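Local coordinates for protein siderophore enterobactin esterase (Emericella nidulans, PDB 6GUO) that hydrolyses the ester bonds of the bacterial xenosiderophore enterobactin, a reaction required for the intracellular release of its iron, at residues G167-L172 with R197-E202; Q251-M254 with E259-Y262. All blocks are in the same frame, centred on the assembly; numbering follows the deposited sequence.

Contact 1: residues G167-L172 with R197-E202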
# COMPACT_ATOMS: atom_id res chain seq x y z
N GLY A 167 10.56 7.21 -12.09
CA GLY A 167 10.13 5.86 -12.47
C GLY A 167 9.04 5.84 -13.53
O GLY A 167 9.05 5.00 -14.43
N GLY A 168 8.09 6.77 -13.43
CA GLY A 168 7.02 6.91 -14.42
C GLY A 168 7.55 7.42 -15.75
O GLY A 168 7.14 6.96 -16.81
N LEU A 169 8.48 8.37 -15.68
CA LEU A 169 9.20 8.85 -16.86
C LEU A 169 9.90 7.68 -17.56
O LEU A 169 9.81 7.54 -18.78
CB LEU A 169 10.21 9.94 -16.48
CG LEU A 169 11.11 10.50 -17.58
CD1 LEU A 169 10.29 11.22 -18.63
CD2 LEU A 169 12.16 11.42 -16.97
N PHE A 170 10.58 6.86 -16.76
CA PHE A 170 11.27 5.65 -17.24
C PHE A 170 10.31 4.68 -17.93
O PHE A 170 10.60 4.19 -19.01
CB PHE A 170 11.99 4.96 -16.07
CG PHE A 170 12.70 3.70 -16.45
CD1 PHE A 170 13.97 3.75 -17.04
CD2 PHE A 170 12.12 2.46 -16.23
CE1 PHE A 170 14.63 2.59 -17.39
CE2 PHE A 170 12.78 1.29 -16.58
CZ PHE A 170 14.04 1.35 -17.17
N ALA A 171 9.16 4.42 -17.29
CA ALA A 171 8.11 3.59 -17.88
C ALA A 171 7.64 4.11 -19.24
O ALA A 171 7.50 3.34 -20.20
CB ALA A 171 6.94 3.45 -16.93
N LEU A 172 7.40 5.42 -19.32
CA LEU A 172 7.02 6.06 -20.59
C LEU A 172 8.12 5.93 -21.65
O LEU A 172 7.83 5.60 -22.81
CB LEU A 172 6.65 7.53 -20.37
CG LEU A 172 5.37 7.78 -19.56
CD1 LEU A 172 5.15 9.27 -19.37
CD2 LEU A 172 4.15 7.13 -20.19
N ARG A 197 10.27 18.83 -21.06
CA ARG A 197 9.33 17.83 -21.57
C ARG A 197 9.85 17.02 -22.76
O ARG A 197 9.13 16.77 -23.72
CB ARG A 197 7.99 18.50 -21.91
CG ARG A 197 7.30 19.07 -20.69
CD ARG A 197 5.90 19.52 -21.03
NE ARG A 197 5.94 20.63 -21.98
CZ ARG A 197 4.94 21.00 -22.78
NH1 ARG A 197 3.76 20.37 -22.78
NH2 ARG A 197 5.13 22.02 -23.61
N SER A 198 11.10 16.58 -22.66
CA SER A 198 11.73 15.80 -23.73
C SER A 198 11.01 14.48 -24.03
O SER A 198 11.08 14.00 -25.17
CB SER A 198 13.21 15.54 -23.44
OG SER A 198 13.38 14.72 -22.30
N ILE A 199 10.31 13.90 -23.04
CA ILE A 199 9.56 12.64 -23.25
C ILE A 199 8.46 12.77 -24.31
O ILE A 199 8.10 11.78 -24.94
CB ILE A 199 8.96 12.08 -21.92
CG1 ILE A 199 8.62 10.58 -22.04
CG2 ILE A 199 7.72 12.85 -21.49
CD1 ILE A 199 9.81 9.66 -22.12
N LEU A 200 7.93 13.98 -24.50
CA LEU A 200 6.89 14.23 -25.50
C LEU A 200 7.42 14.12 -26.94
O LEU A 200 6.66 13.76 -27.84
CB LEU A 200 6.22 15.59 -25.27
CG LEU A 200 5.54 15.77 -23.90
CD1 LEU A 200 4.78 17.09 -23.88
CD2 LEU A 200 4.61 14.62 -23.55
N THR A 201 8.70 14.42 -27.15
CA THR A 201 9.37 14.13 -28.42
C THR A 201 9.31 12.63 -28.72
O THR A 201 8.94 12.23 -29.83
CB THR A 201 10.83 14.60 -28.42
OG1 THR A 201 10.90 15.97 -27.98
CG2 THR A 201 11.46 14.49 -29.82
N GLU A 202 9.63 11.81 -27.72
CA GLU A 202 9.55 10.35 -27.87
C GLU A 202 8.11 9.86 -28.03
O GLU A 202 7.86 8.96 -28.82
CB GLU A 202 10.24 9.65 -26.69
CG GLU A 202 11.73 9.93 -26.62
CD GLU A 202 12.45 9.11 -25.57
OE1 GLU A 202 11.81 8.64 -24.61
OE2 GLU A 202 13.68 8.94 -25.70

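Contact 2: residues Q251-M254 with E259-Y262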
# COMPACT_ATOMS: atom_id res chain seq x y z
N GLN A 251 5.42 24.71 -12.24
CA GLN A 251 6.42 24.38 -13.27
C GLN A 251 6.29 22.95 -13.78
O GLN A 251 6.41 22.69 -14.98
CB GLN A 251 7.84 24.59 -12.73
CG GLN A 251 8.18 26.05 -12.48
CD GLN A 251 9.60 26.25 -11.99
OE1 GLN A 251 10.35 25.29 -11.78
NE2 GLN A 251 9.98 27.51 -11.80
N ARG A 252 6.04 22.02 -12.86
CA ARG A 252 6.00 20.59 -13.19
C ARG A 252 4.69 20.17 -13.84
O ARG A 252 4.68 19.20 -14.61
CB ARG A 252 6.30 19.75 -11.96
CG ARG A 252 7.74 19.95 -11.52
CD ARG A 252 8.10 19.16 -10.29
NE ARG A 252 9.45 19.48 -9.86
CZ ARG A 252 10.20 18.75 -9.05
NH1 ARG A 252 9.76 17.60 -8.54
NH2 ARG A 252 11.43 19.17 -8.74
N ARG A 253 3.61 20.88 -13.53
CA ARG A 253 2.37 20.76 -14.30
C ARG A 253 1.91 19.30 -14.42
O ARG A 253 1.52 18.84 -15.49
CB ARG A 253 2.60 21.39 -15.68
CG ARG A 253 1.35 21.74 -16.45
CD ARG A 253 1.67 22.64 -17.63
NE ARG A 253 0.45 22.96 -18.36
CZ ARG A 253 -0.09 22.22 -19.33
NH1 ARG A 253 -1.22 22.64 -19.91
NH2 ARG A 253 0.46 21.08 -19.73
N MET A 254 1.96 18.58 -13.30
CA MET A 254 1.75 17.13 -13.31
C MET A 254 0.38 16.73 -13.88
O MET A 254 0.31 15.88 -14.77
CB MET A 254 1.91 16.57 -11.89
CG MET A 254 1.76 15.06 -11.78
SD MET A 254 2.96 14.13 -12.75
CE MET A 254 4.49 14.54 -11.93
N GLU A 259 -2.94 14.44 -18.27
CA GLU A 259 -4.22 14.46 -19.00
C GLU A 259 -4.02 14.71 -20.49
O GLU A 259 -4.67 14.09 -21.33
CB GLU A 259 -5.18 15.51 -18.41
CG GLU A 259 -5.79 15.12 -17.07
CD GLU A 259 -6.85 14.03 -17.15
OE1 GLU A 259 -7.22 13.49 -16.08
OE2 GLU A 259 -7.33 13.69 -18.26
N GLU A 260 -3.10 15.62 -20.83
CA GLU A 260 -2.80 15.92 -22.23
C GLU A 260 -2.10 14.77 -22.94
O GLU A 260 -2.41 14.48 -24.09
CB GLU A 260 -1.99 17.22 -22.36
CG GLU A 260 -2.85 18.46 -22.22
CD GLU A 260 -2.08 19.70 -21.81
OE1 GLU A 260 -0.86 19.78 -22.09
OE2 GLU A 260 -2.69 20.60 -21.21
N LEU A 261 -1.17 14.11 -22.25
CA LEU A 261 -0.52 12.91 -22.80
C LEU A 261 -1.53 11.80 -23.03
O LEU A 261 -1.52 11.15 -24.08
CB LEU A 261 0.61 12.41 -21.89
CG LEU A 261 1.37 11.17 -22.38
CD1 LEU A 261 2.00 11.40 -23.74
CD2 LEU A 261 2.43 10.76 -21.37
N TYR A 262 -2.40 11.58 -22.04
CA TYR A 262 -3.52 10.65 -22.19
C TYR A 262 -4.34 10.96 -23.45
O TYR A 262 -4.59 10.06 -24.26
CB TYR A 262 -4.43 10.68 -20.95
CG TYR A 262 -5.73 9.94 -21.14
CD1 TYR A 262 -5.80 8.56 -20.98
CD2 TYR A 262 -6.90 10.62 -21.48
CE1 TYR A 262 -6.99 7.88 -21.15
CE2 TYR A 262 -8.10 9.95 -21.66
CZ TYR A 262 -8.14 8.57 -21.49
OH TYR A 262 -9.32 7.89 -21.67

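Contact 1: residues G167-L172 with R197-E202
Ile199 packs against Leu169 and Leu172, one helical turn apart on helix 166-177, in an apolar contact that buries 147 Å² between the segments. The closest approach is made by one branch of Leu169: its CD1 lies 3.7 Å from Ile199 CB and also meets CG1 and CD1 of the isoleucine, and the two side chains run antiparallel where they overlap. With CG1 of Ile199 anti to the backbone N (chi1 -160°), the longer branch is carried across toward the helix. There CG1 comes 4.0 Å from CB of Leu172, and CD1 sits 4.0 Å from the backbone O of Leu169. Helix 166-177 follows strand 156-164 in the alpha/beta-hydrolase fold, and Gly167 is the last glycine of a Gly-X-Ser-X-Gly pattern (Gly163, Ser165, Gly167) consistent with the nucleophile elbow of this fold. Helix 199-208 therefore packs onto the first turns of the helix behind that elbow. His173 and Phe176 of the same helix also touch Ile199. Polar contact comes one turn later, where Glu202 OE1 is hydrogen-bonded to ND1 of His173. On another flank of helix 166-177, Phe170 meets the ring of Phe134 from helix 131-150.

Contact 2: residues Q251-M254 with E259-Y262
Arg253 and Glu260 form a two-pronged salt bridge, the guanidinium gripping the carboxylate end-on with one nitrogen to each oxygen. NH1 of Arg253 donates to OE2 of Glu260 at 2.8 Å and reaches its syn lone pair, though the bond is bent to 150° at the hydrogen. NH2 of Arg253 makes the straighter bond, 3.0 Å to Glu260 OE1 at 170°; this oxygen lies in the guanidinium plane but is approached from above the carboxylate plane. The two flat groups are turned 47° apart, and the side chains cross at about a right angle. Arg253 is extended from CG to NE, which lets its end reach Glu260, about two turns into the helix it caps. NH2 also bonds OD1 of Asn257, a second grip that should limit rotation of the guanidinium. This pair is a surface contact, and Glu260 is exposed. Tight packing belongs to the inward side of the same helix: Leu261 is buried against Leu200 and Ala203 of helix 199-208, while Met254 touches Phe224 of strand 219-225. Arg253, with positive phi, ends helix 239-252 and takes the N-cap position of helix 254-268, a helix-to-helix break at a single residue whose side chain is tied by the salt bridge to the second turn of the new helix.

How the contacts relate
The segments of contact 1 both precede those of contact 2 along the chain, and the centres of the two contacts lie 11 Å apart. Three helices tie them together: helix 166-177, helix 199-208 and helix 254-268. Leu261 is the meeting point, its CD2 packing 3.7 Å from CD1 of Leu172 and its CD1 4.1 Å from CD2 of Leu200. Contact 1 is the buried part, its centre about 13 Å from the chain's centre; contact 2 is the surface part, its centre about 18 Å from it. Strands 184-188 and 219-225, neighbours in the central sheet, alternate with these helices in sequence. The packing thus runs from the probable nucleophile elbow outward to the junction with helix 239-252.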